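Local coordinates for protein beta-lactamase (Klebsiella pneumoniae, PDB 6KBY) that probably hydrolyses the beta-lactam ring of antibiotics as a class C serine beta-lactamase and is seen here with adenosine monophosphate in its active site, at residues 63-68 and 204-209; 81-86 and 254-259; 106-111 and 142-147; 188-193 and 230-235; 266-271 and 304-309. All coordinates share one frame; numbering follows the deposited sequence.

In the fold
The five contacts all lie in the class C beta-lactamase fold. Interactions 1 and 4 are neighbours, with centres 12 Å apart. They meet in the small sheet 67-68, 231-232, 193-194, where F67 N lies 2.9 Å from T232 O. Interaction 2 joins helices 72-86 and 255-262 and touches interaction 4 through M256 and L188. Interaction 5 lies toward one end of the large antiparallel sheet. Its first strand, 266-270, follows helix 255-262. Interaction 3 is peripheral, 39 Å from interaction 1 between centres. Along the chain, 106-111 and 142-147 fall between the halves of interactions 1 and 2. Interactions 1 and 4 lie near the ligand pocket: the E68 side chain is about 6 Å from the bound AMP. Interactions 2 and 3 lie away from it.

Interaction 1: 63-68 and 204-209; sequences ENTLFE and NYAWGY
Y205 OH donates to E68 OE2 over 2.6 Å. The hydroxyl comes in on the anti side of the carboxylate, 17° out of its plane. The ring and carboxylate planes stand 55° apart. Y205 CG is anti to the backbone N (chi1 -176°), which brings the ring end to E68. E68 CG lies in the ring plane, at the ring edge. V218 N also bonds E68 OE2, and T325 OG1 bonds E68 OE1, so both carboxylate oxygens have partners.

Two backbone bonds join the two segments around a single bridge between L66 and Y205. L66 N donates to N204 O at 2.8 Å and A206 N to L66 O at 3.0 Å. N204 O also receives a CA-H contact from T65 CA at 3.3 Å.

Packing fills in around these bonds. L66 CB lies 4.0 Å from Y205 CA. A206 CB sits against T65 CG2 at 3.8 Å. N204 CB lies 3.3 Å from N64 O, and N204 ND2 bonds Q201 OE1. H217 stacks on the Y205 ring.

E68 is buried about 6 Å from the bound AMP, measured from its side chain. Its hydrogen bonds would probably favour the ionised form of the carboxylate and fix its rotation beside the nucleotide pocket.

Interaction 2: 81-86 and 254-259; sequences ASYAQV and AKMQQA
S82 OG donates to A259 O at 2.7 Å. It lies in the carbonyl plane, on a lone pair. With chi1 at -175° the S82 hydroxyl points away from its own amide N and across to helix 255-262. A second bond ties the end of helix 72-86. K255 NZ reaches V86 O at 3.0 Å from above the carbonyl plane, 37° out of it. The same ammonium holds Q258 OE1 at 3.2 Å, so it links the backbone of one helix to a side chain of the other. The K255 chain bends at chi2 to get there, and its CD passes V86 CG2 at 4.1 Å.

The rest of the contact is apolar. A259 CB presses on the backbone of Y83, 3.5 Å from Y83 CA, and lies near the ring plane at its edge. V86 CG2 meets the same methyl at 4.1 Å. M256 CE sits over one face of the Y83 ring, 4.0 Å from the centroid, a CH-pi contact. The sulfur stands obliquely to the same ring in a Met-aromatic contact. Bends at chi2 and chi3 fold the methionine chain back so that its methyl lies over the ring face.

This is helix-helix packing away from the ligand site, joining helices 72-86 and 255-262. The axes of segments 81-86 and 255-259 approach to 8.5 Å, at 122°. Helix 158-171 packs behind A81 and A84. Helix 176-187 meets M256 through L184 and Q187.

Interaction 3: 106-111 and 142-147; sequences SSFDHV and KAWKPA
F108 and W144 form an offset stack. The F108 ring and the six-membered ring of W144 have centroids 4.8 Å apart and planes at 27°. W144 CZ3 lies over one face of F108, displaced toward the rim. The closest atoms are F108 CE2 and W144 CE3, at 3.4 Å. A chi1 of 169° turns the W144 side chain away from its own amide and brings the indole against F108 and V111.

Other apolar contacts flank the pair. V111 CG2 meets the indole at its edge, in the ring plane, 3.9 Å from W144 CZ3. S107 CB approaches W144 CE3 obliquely. L123 and L103 pack against W144 and F108 from neighbouring loops.

W144 is the first residue to leave helical geometry after helix 134-143. The contact therefore packs the exit of that helix on the loop between helices 96-99 and 113-117. An ST turn shapes this loop: S106 OG accepts from F108 N at 3.0 Å, and it also bonds L103 O.

The direct polar link is S107 OG to W144 O, 2.9 Å, in the carbonyl plane and on a lone pair. S107 OG also lies 3.3 Å from K145 CG. Water 1 accepts from S107 N at 3.0 Å and sits beside W144 O.

Interaction 4: 188-193 and 230-235; sequences LGMHHS and IKTTSS
S193 OG and T232 OG1 meet at 2.7 Å in the small antiparallel sheet of strands 67-68, 231-232 and 193-194. Strand 231-232 is the middle one. The backbone pairing of S193 with T232 is loose, but both side chains lie on the same face of the sheet.

These hydroxyls carry the polar part of the contact. The T232 side chain, at chi1 -176°, directs OG1 toward the serine. M190 CE also approaches this oxygen, at 4.5 Å from T232 OG1. S193 OG has a further bond with D236 OD2, and H192 N bonds the same carboxylate. D236, at the start of helix 234-244, thus holds the end of the 188-193 loop, which leaves helix 176-187 through a Schellman motif at G189. T233 is the N-cap of helix 234-244, with its OG1 bonded to D236 N. One short helix start therefore serves both segments. K231 NZ turns elsewhere, to G229 O and L195 O, and the K231 side chain is about 9 Å from the bound AMP.

Backbone CA-H contacts add to this. S193 CA lies 3.4 Å from K231 O, and T232 CA lies 3.6 Å from H192 O.

Apolar packing across the contact is slight. It rests on T233 CG2, which lies 4.1 Å from H192 CB.

Interaction 5: 266-271 and 304-309; sequences GYFKSG and ATPIVP
F268 and I307 make the packed part of the contact. F268 CD2 lies 3.7 Å from P306 CA and 3.9 Å from A304 CB, meeting both obliquely. The F268 chi1 of -70° sets CG opposite the carbonyl carbon and turns the ring onto A304 and P306. T118 and T120 also touch it. I307 CD1 rests 3.7 Å from F268 C and packs on the inner part of the K269 chain at CG, while I307 CB lies 3.7 Å from G266 O.

The backbones are joined by three bonds. K269 and T305 form the hydrogen-bonded pair: K269 N donates to T305 O at 2.8 Å, and T305 N to K269 O at 2.9 Å. Both donors lie in the carbonyl planes. I307 N reaches Y267 O from above the carbonyl plane, 50° out of it.

F268 and A304 are buried, whereas K269, T305 and P306 are exposed. The lysine chain bends at chi3 and chi4 so that its end leads away. Water 2 donates to K269 O and lies 2.7 Å from T305 OG1.

The paired strands belong to the large antiparallel sheet. On the far edge of 266-270, Y267 and F268 both face Q275, a classic beta bulge.

Interaction 1: 63-68 and 204-209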
# COMPACT_ATOMS: atom_id res chain seq x y z
N GLU A 63 12.68 -13.63 -10.40
CA GLU A 63 12.65 -13.36 -8.97
C GLU A 63 13.14 -11.95 -8.63
O GLU A 63 12.85 -11.45 -7.54
CB GLU A 63 13.51 -14.37 -8.22
CG GLU A 63 14.99 -14.29 -8.58
CD GLU A 63 15.83 -15.30 -7.82
OE1 GLU A 63 16.76 -15.88 -8.43
OE2 GLU A 63 15.57 -15.51 -6.62
N ASN A 64 13.89 -11.31 -9.54
CA ASN A 64 14.47 -10.00 -9.28
C ASN A 64 13.67 -8.85 -9.87
O ASN A 64 14.04 -7.69 -9.68
CB ASN A 64 15.91 -9.95 -9.80
CG ASN A 64 16.80 -10.96 -9.11
OD1 ASN A 64 16.76 -11.10 -7.90
ND2 ASN A 64 17.61 -11.67 -9.90
N THR A 65 12.57 -9.13 -10.57
CA THR A 65 11.86 -8.08 -11.28
C THR A 65 11.23 -7.10 -10.31
O THR A 65 10.52 -7.49 -9.38
CB THR A 65 10.78 -8.68 -12.17
OG1 THR A 65 11.37 -9.56 -13.13
CG2 THR A 65 10.02 -7.57 -12.90
N LEU A 66 11.47 -5.82 -10.55
CA LEU A 66 10.89 -4.72 -9.79
C LEU A 66 9.65 -4.21 -10.51
O LEU A 66 9.68 -3.94 -11.71
CB LEU A 66 11.90 -3.58 -9.66
CG LEU A 66 13.18 -3.93 -8.91
CD1 LEU A 66 14.27 -2.91 -9.20
CD2 LEU A 66 12.92 -4.01 -7.42
N PHE A 67 8.56 -4.09 -9.75
CA PHE A 67 7.32 -3.51 -10.24
C PHE A 67 7.03 -2.23 -9.47
O PHE A 67 7.34 -2.12 -8.28
CB PHE A 67 6.13 -4.45 -10.00
CG PHE A 67 6.17 -5.74 -10.79
CD1 PHE A 67 6.94 -6.81 -10.38
CD2 PHE A 67 5.37 -5.90 -11.92
CE1 PHE A 67 6.95 -8.01 -11.09
CE2 PHE A 67 5.37 -7.08 -12.64
CZ PHE A 67 6.16 -8.14 -12.22
N GLU A 68 6.43 -1.25 -10.15
CA GLU A 68 5.82 -0.14 -9.44
C GLU A 68 4.59 -0.64 -8.71
O GLU A 68 3.80 -1.42 -9.25
CB GLU A 68 5.40 0.94 -10.43
CG GLU A 68 6.58 1.54 -11.17
CD GLU A 68 6.20 2.47 -12.31
OE1 GLU A 68 5.01 2.78 -12.50
OE2 GLU A 68 7.13 2.89 -13.03
N ASN A 204 16.37 -4.84 -14.02
CA ASN A 204 15.30 -5.60 -13.40
C ASN A 204 14.01 -4.81 -13.28
O ASN A 204 13.01 -5.37 -12.82
CB ASN A 204 15.73 -6.05 -12.00
CG ASN A 204 16.82 -7.09 -12.05
OD1 ASN A 204 16.83 -7.96 -12.92
ND2 ASN A 204 17.76 -7.01 -11.11
N TYR A 205 14.01 -3.54 -13.65
CA TYR A 205 12.85 -2.68 -13.47
C TYR A 205 11.92 -2.89 -14.66
O TYR A 205 12.20 -2.43 -15.78
CB TYR A 205 13.33 -1.24 -13.34
CG TYR A 205 12.30 -0.17 -13.04
CD1 TYR A 205 10.96 -0.46 -12.77
CD2 TYR A 205 12.69 1.17 -13.04
CE1 TYR A 205 10.05 0.56 -12.52
CE2 TYR A 205 11.80 2.18 -12.79
CZ TYR A 205 10.48 1.88 -12.53
OH TYR A 205 9.62 2.92 -12.29
N ALA A 206 10.82 -3.60 -14.43
CA ALA A 206 9.85 -3.85 -15.48
C ALA A 206 9.33 -2.54 -16.05
O ALA A 206 9.28 -1.52 -15.35
CB ALA A 206 8.66 -4.63 -14.91
N TRP A 207 8.95 -2.57 -17.32
CA TRP A 207 8.20 -1.47 -17.91
C TRP A 207 6.72 -1.70 -17.66
O TRP A 207 6.25 -2.84 -17.66
CB TRP A 207 8.50 -1.36 -19.40
CG TRP A 207 9.85 -0.74 -19.62
CD1 TRP A 207 11.03 -1.39 -19.80
CD2 TRP A 207 10.15 0.66 -19.62
NE1 TRP A 207 12.05 -0.48 -19.94
CE2 TRP A 207 11.54 0.78 -19.83
CE3 TRP A 207 9.38 1.81 -19.47
CZ2 TRP A 207 12.17 2.03 -19.89
CZ3 TRP A 207 10.01 3.04 -19.54
CH2 TRP A 207 11.39 3.14 -19.74
N GLY A 208 6.00 -0.62 -17.41
CA GLY A 208 4.56 -0.68 -17.35
C GLY A 208 3.96 -0.41 -18.71
O GLY A 208 4.58 0.23 -19.55
N TYR A 209 2.76 -0.91 -18.95
CA TYR A 209 2.10 -0.75 -20.24
C TYR A 209 0.76 -0.06 -20.02
O TYR A 209 -0.12 -0.61 -19.35
CB TYR A 209 2.01 -2.08 -20.99
CG TYR A 209 3.41 -2.50 -21.37
CD1 TYR A 209 4.21 -3.22 -20.48
CD2 TYR A 209 3.98 -2.09 -22.57
CE1 TYR A 209 5.51 -3.55 -20.80
CE2 TYR A 209 5.28 -2.42 -22.90
CZ TYR A 209 6.04 -3.15 -22.01
OH TYR A 209 7.34 -3.47 -22.32

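Interaction 2: 81-86 and 254-259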
# COMPACT_ATOMS: atom_id res chain seq x y z
N ALA A 81 5.21 6.65 9.96
CA ALA A 81 4.55 7.45 10.99
C ALA A 81 4.35 6.65 12.27
O ALA A 81 4.53 7.18 13.38
CB ALA A 81 3.21 7.97 10.46
N SER A 82 3.98 5.38 12.14
CA SER A 82 3.81 4.53 13.30
C SER A 82 5.14 4.31 14.01
O SER A 82 5.19 4.31 15.25
CB SER A 82 3.19 3.20 12.85
OG SER A 82 2.90 2.39 13.96
N TYR A 83 6.22 4.15 13.25
CA TYR A 83 7.54 4.03 13.85
C TYR A 83 7.92 5.29 14.61
O TYR A 83 8.42 5.22 15.74
CB TYR A 83 8.56 3.71 12.75
CG TYR A 83 9.98 3.57 13.24
CD1 TYR A 83 10.38 2.45 13.97
CD2 TYR A 83 10.94 4.53 12.94
CE1 TYR A 83 11.68 2.31 14.40
CE2 TYR A 83 12.24 4.39 13.37
CZ TYR A 83 12.61 3.28 14.09
OH TYR A 83 13.91 3.14 14.52
N ALA A 84 7.66 6.46 14.03
CA ALA A 84 7.90 7.70 14.75
C ALA A 84 7.05 7.77 16.01
O ALA A 84 7.52 8.24 17.06
CB ALA A 84 7.61 8.89 13.84
N GLN A 85 5.81 7.30 15.94
CA GLN A 85 4.91 7.37 17.09
C GLN A 85 5.41 6.48 18.22
O GLN A 85 5.54 6.93 19.37
CB GLN A 85 3.50 6.99 16.65
CG GLN A 85 2.44 7.19 17.71
CD GLN A 85 2.15 5.91 18.45
OE1 GLN A 85 1.80 4.89 17.85
NE2 GLN A 85 2.30 5.95 19.77
N VAL A 86 5.71 5.21 17.92
CA VAL A 86 6.18 4.32 18.98
C VAL A 86 7.56 4.72 19.49
O VAL A 86 7.93 4.35 20.61
CB VAL A 86 6.08 2.84 18.57
CG1 VAL A 86 4.65 2.50 18.14
CG2 VAL A 86 7.08 2.51 17.48
N ALA A 254 12.66 -4.17 18.56
CA ALA A 254 11.25 -4.49 18.78
C ALA A 254 10.36 -3.34 18.35
O ALA A 254 9.16 -3.52 18.11
CB ALA A 254 11.01 -4.85 20.24
N LYS A 255 10.94 -2.14 18.28
CA LYS A 255 10.16 -0.97 17.89
C LYS A 255 9.57 -1.13 16.50
O LYS A 255 8.43 -0.70 16.25
CB LYS A 255 11.02 0.30 17.97
CG LYS A 255 11.16 0.85 19.38
CD LYS A 255 9.81 0.87 20.09
CE LYS A 255 9.85 1.65 21.39
NZ LYS A 255 8.50 1.74 22.00
N MET A 256 10.30 -1.77 15.59
CA MET A 256 9.80 -1.93 14.23
C MET A 256 8.58 -2.85 14.19
O MET A 256 7.60 -2.55 13.50
CB MET A 256 10.89 -2.43 13.30
CG MET A 256 10.46 -2.44 11.85
SD MET A 256 9.91 -0.81 11.30
CE MET A 256 11.44 0.12 11.43
N GLN A 257 8.62 -3.97 14.92
CA GLN A 257 7.45 -4.84 14.95
C GLN A 257 6.26 -4.11 15.55
O GLN A 257 5.13 -4.22 15.04
CB GLN A 257 7.74 -6.11 15.74
CG GLN A 257 6.55 -7.06 15.74
CD GLN A 257 6.26 -7.62 14.36
OE1 GLN A 257 7.01 -8.47 13.87
NE2 GLN A 257 5.19 -7.15 13.73
N GLN A 258 6.48 -3.38 16.64
CA GLN A 258 5.40 -2.60 17.23
C GLN A 258 4.83 -1.62 16.22
O GLN A 258 3.61 -1.44 16.13
CB GLN A 258 5.92 -1.83 18.45
CG GLN A 258 6.40 -2.69 19.59
CD GLN A 258 7.10 -1.86 20.65
OE1 GLN A 258 6.79 -0.68 20.85
NE2 GLN A 258 8.06 -2.47 21.34
N ALA A 259 5.71 -0.97 15.45
CA ALA A 259 5.27 0.01 14.46
C ALA A 259 4.41 -0.64 13.39
O ALA A 259 3.35 -0.13 13.03
CB ALA A 259 6.49 0.68 13.84

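Interaction 3: 106-111 and 142-147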
# COMPACT_ATOMS: atom_id res chain seq x y z
N SER A 106 -3.73 28.25 9.75
CA SER A 106 -4.47 27.78 8.60
C SER A 106 -5.50 26.74 9.03
O SER A 106 -5.67 26.44 10.21
CB SER A 106 -3.51 27.18 7.56
OG SER A 106 -3.10 25.88 7.95
N SER A 107 -6.18 26.15 8.04
CA SER A 107 -7.11 25.07 8.33
C SER A 107 -6.42 23.88 8.97
O SER A 107 -7.08 23.07 9.62
CB SER A 107 -7.81 24.62 7.05
OG SER A 107 -8.62 25.65 6.54
N PHE A 108 -5.10 23.77 8.82
CA PHE A 108 -4.38 22.66 9.43
C PHE A 108 -4.23 22.79 10.94
O PHE A 108 -3.72 21.85 11.57
CB PHE A 108 -3.06 22.43 8.70
CG PHE A 108 -3.27 21.85 7.34
CD1 PHE A 108 -3.52 20.50 7.19
CD2 PHE A 108 -3.29 22.66 6.21
CE1 PHE A 108 -3.75 19.95 5.95
CE2 PHE A 108 -3.52 22.12 4.96
CZ PHE A 108 -3.75 20.76 4.83
N ASP A 109 -4.69 23.90 11.54
CA ASP A 109 -4.86 23.94 12.98
C ASP A 109 -5.92 22.95 13.45
O ASP A 109 -5.96 22.62 14.64
CB ASP A 109 -5.32 25.33 13.44
CG ASP A 109 -4.24 26.39 13.35
OD1 ASP A 109 -3.06 26.08 13.12
OD2 ASP A 109 -4.58 27.58 13.53
N HIS A 110 -6.80 22.50 12.55
CA HIS A 110 -7.94 21.67 12.92
C HIS A 110 -7.93 20.32 12.20
O HIS A 110 -8.96 19.63 12.20
CB HIS A 110 -9.24 22.41 12.64
CG HIS A 110 -9.33 23.74 13.33
ND1 HIS A 110 -9.26 23.87 14.70
CD2 HIS A 110 -9.45 25.00 12.83
CE1 HIS A 110 -9.36 25.15 15.02
NE2 HIS A 110 -9.47 25.85 13.91
N VAL A 111 -6.81 19.96 11.58
CA VAL A 111 -6.61 18.66 10.95
C VAL A 111 -5.56 17.94 11.77
O VAL A 111 -4.45 18.46 11.94
CB VAL A 111 -6.12 18.83 9.50
CG1 VAL A 111 -5.77 17.48 8.89
CG2 VAL A 111 -7.15 19.56 8.65
N LYS A 142 -1.72 26.56 2.86
CA LYS A 142 -2.16 27.69 3.68
C LYS A 142 -3.50 28.24 3.23
O LYS A 142 -4.25 28.78 4.04
CB LYS A 142 -1.12 28.82 3.66
CG LYS A 142 0.14 28.54 4.45
CD LYS A 142 1.10 29.72 4.34
CE LYS A 142 2.51 29.33 4.75
NZ LYS A 142 3.48 30.43 4.48
N ALA A 143 -3.82 28.13 1.94
CA ALA A 143 -5.06 28.67 1.39
C ALA A 143 -6.20 27.66 1.39
O ALA A 143 -7.35 28.04 1.16
CB ALA A 143 -4.82 29.18 -0.03
N TRP A 144 -5.90 26.39 1.65
CA TRP A 144 -6.88 25.32 1.54
C TRP A 144 -7.86 25.34 2.71
O TRP A 144 -7.48 25.65 3.85
CB TRP A 144 -6.15 23.98 1.53
CG TRP A 144 -7.02 22.77 1.69
CD1 TRP A 144 -7.71 22.12 0.71
CD2 TRP A 144 -7.27 22.04 2.91
NE1 TRP A 144 -8.39 21.05 1.24
CE2 TRP A 144 -8.13 20.97 2.58
CE3 TRP A 144 -6.86 22.19 4.23
CZ2 TRP A 144 -8.58 20.06 3.53
CZ3 TRP A 144 -7.31 21.29 5.18
CH2 TRP A 144 -8.16 20.23 4.82
N LYS A 145 -9.11 24.99 2.43
CA LYS A 145 -10.12 24.80 3.47
C LYS A 145 -10.95 23.59 3.05
O LYS A 145 -11.36 23.50 1.88
CB LYS A 145 -11.02 26.02 3.61
CG LYS A 145 -10.35 27.25 4.21
CD LYS A 145 -11.19 28.50 3.99
CE LYS A 145 -12.66 28.27 4.30
NZ LYS A 145 -13.49 29.48 4.02
N PRO A 146 -11.22 22.65 3.95
CA PRO A 146 -12.01 21.48 3.58
C PRO A 146 -13.49 21.83 3.43
O PRO A 146 -13.99 22.78 4.03
CB PRO A 146 -11.80 20.53 4.76
CG PRO A 146 -11.55 21.43 5.91
CD PRO A 146 -10.79 22.60 5.36
N ALA A 147 -14.18 21.03 2.62
CA ALA A 147 -15.61 21.22 2.42
C ALA A 147 -16.41 20.85 3.66
O ALA A 147 -17.49 21.42 3.89
CB ALA A 147 -16.08 20.40 1.22
O HOH W 1 -5.36 25.97 5.21

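Interaction 4: 188-193 and 230-235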
# COMPACT_ATOMS: atom_id res chain seq x y z
N LEU A 188 13.44 -3.56 7.73
CA LEU A 188 12.52 -4.61 7.34
C LEU A 188 13.19 -5.70 6.51
O LEU A 188 12.52 -6.67 6.14
CB LEU A 188 11.34 -4.02 6.56
CG LEU A 188 10.46 -3.04 7.34
CD1 LEU A 188 9.49 -2.35 6.41
CD2 LEU A 188 9.72 -3.76 8.45
N GLY A 189 14.48 -5.56 6.20
CA GLY A 189 15.14 -6.55 5.37
C GLY A 189 14.72 -6.52 3.93
O GLY A 189 14.86 -7.52 3.22
N MET A 190 14.19 -5.39 3.46
CA MET A 190 13.69 -5.26 2.09
C MET A 190 14.77 -4.57 1.26
O MET A 190 14.75 -3.36 1.03
CB MET A 190 12.36 -4.52 2.09
CG MET A 190 11.27 -5.30 2.81
SD MET A 190 9.76 -4.36 3.07
CE MET A 190 9.13 -4.28 1.40
N HIS A 191 15.73 -5.37 0.81
CA HIS A 191 16.93 -4.85 0.16
C HIS A 191 16.74 -4.61 -1.33
O HIS A 191 17.62 -3.99 -1.95
CB HIS A 191 18.11 -5.79 0.41
CG HIS A 191 18.38 -6.04 1.86
ND1 HIS A 191 18.74 -5.04 2.73
CD2 HIS A 191 18.32 -7.18 2.59
CE1 HIS A 191 18.89 -5.54 3.94
NE2 HIS A 191 18.65 -6.84 3.88
N HIS A 192 15.63 -5.05 -1.90
CA HIS A 192 15.32 -4.81 -3.31
C HIS A 192 14.01 -4.04 -3.44
O HIS A 192 13.15 -4.34 -4.27
CB HIS A 192 15.38 -6.11 -4.10
CG HIS A 192 16.73 -6.75 -4.02
ND1 HIS A 192 17.09 -7.62 -3.02
CD2 HIS A 192 17.84 -6.58 -4.78
CE1 HIS A 192 18.34 -8.00 -3.18
NE2 HIS A 192 18.83 -7.37 -4.24
N SER A 193 13.89 -3.02 -2.60
CA SER A 193 12.77 -2.10 -2.58
C SER A 193 13.35 -0.69 -2.57
O SER A 193 14.30 -0.42 -1.83
CB SER A 193 11.94 -2.32 -1.32
OG SER A 193 11.42 -3.64 -1.28
N ILE A 230 7.10 3.61 -4.46
CA ILE A 230 7.87 2.39 -4.24
C ILE A 230 7.93 1.53 -5.50
O ILE A 230 6.91 1.29 -6.16
CB ILE A 230 7.30 1.59 -3.05
CG1 ILE A 230 7.47 2.36 -1.74
CG2 ILE A 230 7.92 0.20 -2.98
CD1 ILE A 230 8.89 2.35 -1.17
N LYS A 231 9.13 1.03 -5.80
CA LYS A 231 9.36 -0.06 -6.74
C LYS A 231 9.96 -1.21 -5.95
O LYS A 231 10.88 -0.99 -5.15
CB LYS A 231 10.33 0.36 -7.86
CG LYS A 231 9.85 1.50 -8.75
CD LYS A 231 10.24 2.86 -8.14
CE LYS A 231 9.51 4.02 -8.75
NZ LYS A 231 10.03 5.19 -8.04
N THR A 232 9.47 -2.43 -6.16
CA THR A 232 9.84 -3.53 -5.29
C THR A 232 9.56 -4.86 -5.98
O THR A 232 8.92 -4.92 -7.03
CB THR A 232 9.11 -3.41 -3.95
OG1 THR A 232 9.55 -4.43 -3.05
CG2 THR A 232 7.62 -3.52 -4.14
N THR A 233 10.06 -5.93 -5.38
CA THR A 233 9.82 -7.29 -5.86
C THR A 233 8.69 -7.93 -5.06
O THR A 233 8.39 -7.53 -3.93
CB THR A 233 11.07 -8.17 -5.71
OG1 THR A 233 11.34 -8.35 -4.32
CG2 THR A 233 12.28 -7.54 -6.41
N SER A 234 8.09 -8.96 -5.66
CA SER A 234 7.07 -9.70 -4.92
C SER A 234 7.66 -10.38 -3.69
O SER A 234 6.98 -10.49 -2.67
CB SER A 234 6.41 -10.73 -5.84
OG SER A 234 7.35 -11.69 -6.26
N SER A 235 8.92 -10.80 -3.75
CA SER A 235 9.55 -11.43 -2.59
C SER A 235 9.73 -10.44 -1.45
O SER A 235 9.49 -10.78 -0.28
CB SER A 235 10.88 -12.04 -3.00
OG SER A 235 10.68 -13.14 -3.88

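Interaction 5: 266-271 and 304-309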
# COMPACT_ATOMS: atom_id res chain seq x y z
N GLY A 266 -7.63 0.19 14.08
CA GLY A 266 -8.80 0.68 13.38
C GLY A 266 -9.30 1.99 13.95
O GLY A 266 -9.63 2.09 15.14
N TYR A 267 -9.37 3.02 13.10
CA TYR A 267 -9.66 4.38 13.55
C TYR A 267 -10.99 4.92 13.07
O TYR A 267 -11.58 5.76 13.77
CB TYR A 267 -8.54 5.33 13.11
CG TYR A 267 -7.21 5.06 13.76
CD1 TYR A 267 -7.03 5.29 15.11
CD2 TYR A 267 -6.13 4.59 13.02
CE1 TYR A 267 -5.82 5.06 15.72
CE2 TYR A 267 -4.90 4.36 13.62
CZ TYR A 267 -4.76 4.59 14.97
OH TYR A 267 -3.55 4.38 15.60
N PHE A 268 -11.46 4.51 11.90
CA PHE A 268 -12.74 4.98 11.38
C PHE A 268 -13.43 3.83 10.67
O PHE A 268 -12.78 2.96 10.07
CB PHE A 268 -12.59 6.12 10.36
CG PHE A 268 -12.13 7.42 10.95
CD1 PHE A 268 -10.78 7.69 11.10
CD2 PHE A 268 -13.05 8.39 11.36
CE1 PHE A 268 -10.36 8.88 11.66
CE2 PHE A 268 -12.62 9.59 11.90
CZ PHE A 268 -11.28 9.83 12.05
N LYS A 269 -14.75 3.84 10.71
CA LYS A 269 -15.56 3.01 9.84
C LYS A 269 -16.08 3.87 8.70
O LYS A 269 -16.48 5.02 8.91
CB LYS A 269 -16.75 2.42 10.59
CG LYS A 269 -16.39 1.28 11.52
CD LYS A 269 -17.64 0.59 12.02
CE LYS A 269 -17.87 -0.69 11.25
NZ LYS A 269 -18.17 -1.83 12.16
N SER A 270 -16.07 3.32 7.50
CA SER A 270 -16.64 4.02 6.35
C SER A 270 -17.11 2.97 5.37
O SER A 270 -16.32 2.12 4.94
CB SER A 270 -15.58 4.93 5.70
OG SER A 270 -16.18 5.81 4.77
N GLY A 271 -18.40 3.00 5.03
CA GLY A 271 -18.93 1.97 4.17
C GLY A 271 -18.69 0.61 4.78
O GLY A 271 -18.97 0.38 5.96
N ALA A 304 -17.42 9.16 7.35
CA ALA A 304 -16.51 8.43 8.23
C ALA A 304 -17.01 8.54 9.66
O ALA A 304 -17.47 9.60 10.08
CB ALA A 304 -15.09 8.98 8.14
N THR A 305 -16.95 7.44 10.40
CA THR A 305 -17.41 7.41 11.77
C THR A 305 -16.26 6.96 12.66
O THR A 305 -15.65 5.92 12.41
CB THR A 305 -18.59 6.44 11.91
OG1 THR A 305 -19.67 6.90 11.08
CG2 THR A 305 -19.06 6.38 13.36
N PRO A 306 -15.90 7.73 13.69
CA PRO A 306 -14.75 7.36 14.52
C PRO A 306 -14.96 6.04 15.24
O PRO A 306 -16.08 5.66 15.58
CB PRO A 306 -14.64 8.51 15.52
CG PRO A 306 -15.47 9.60 14.97
CD PRO A 306 -16.53 8.98 14.14
N ILE A 307 -13.86 5.34 15.47
CA ILE A 307 -13.80 4.20 16.39
C ILE A 307 -12.98 4.67 17.57
O ILE A 307 -11.76 4.82 17.47
CB ILE A 307 -13.19 2.96 15.73
CG1 ILE A 307 -13.92 2.60 14.44
CG2 ILE A 307 -13.21 1.79 16.70
CD1 ILE A 307 -13.20 1.55 13.60
N VAL A 308 -13.63 4.96 18.70
CA VAL A 308 -12.96 5.54 19.86
C VAL A 308 -13.51 4.90 21.12
O VAL A 308 -14.71 5.00 21.38
CB VAL A 308 -13.13 7.08 19.92
CG1 VAL A 308 -12.55 7.62 21.21
CG2 VAL A 308 -12.48 7.75 18.71
N PRO A 309 -12.66 4.21 21.91
CA PRO A 309 -11.23 3.97 21.66
C PRO A 309 -10.98 3.20 20.36
O PRO A 309 -11.87 2.50 19.89
CB PRO A 309 -10.81 3.13 22.87
CG PRO A 309 -11.77 3.51 23.95
CD PRO A 309 -13.08 3.69 23.23
O HOH W 2 -19.46 5.72 8.66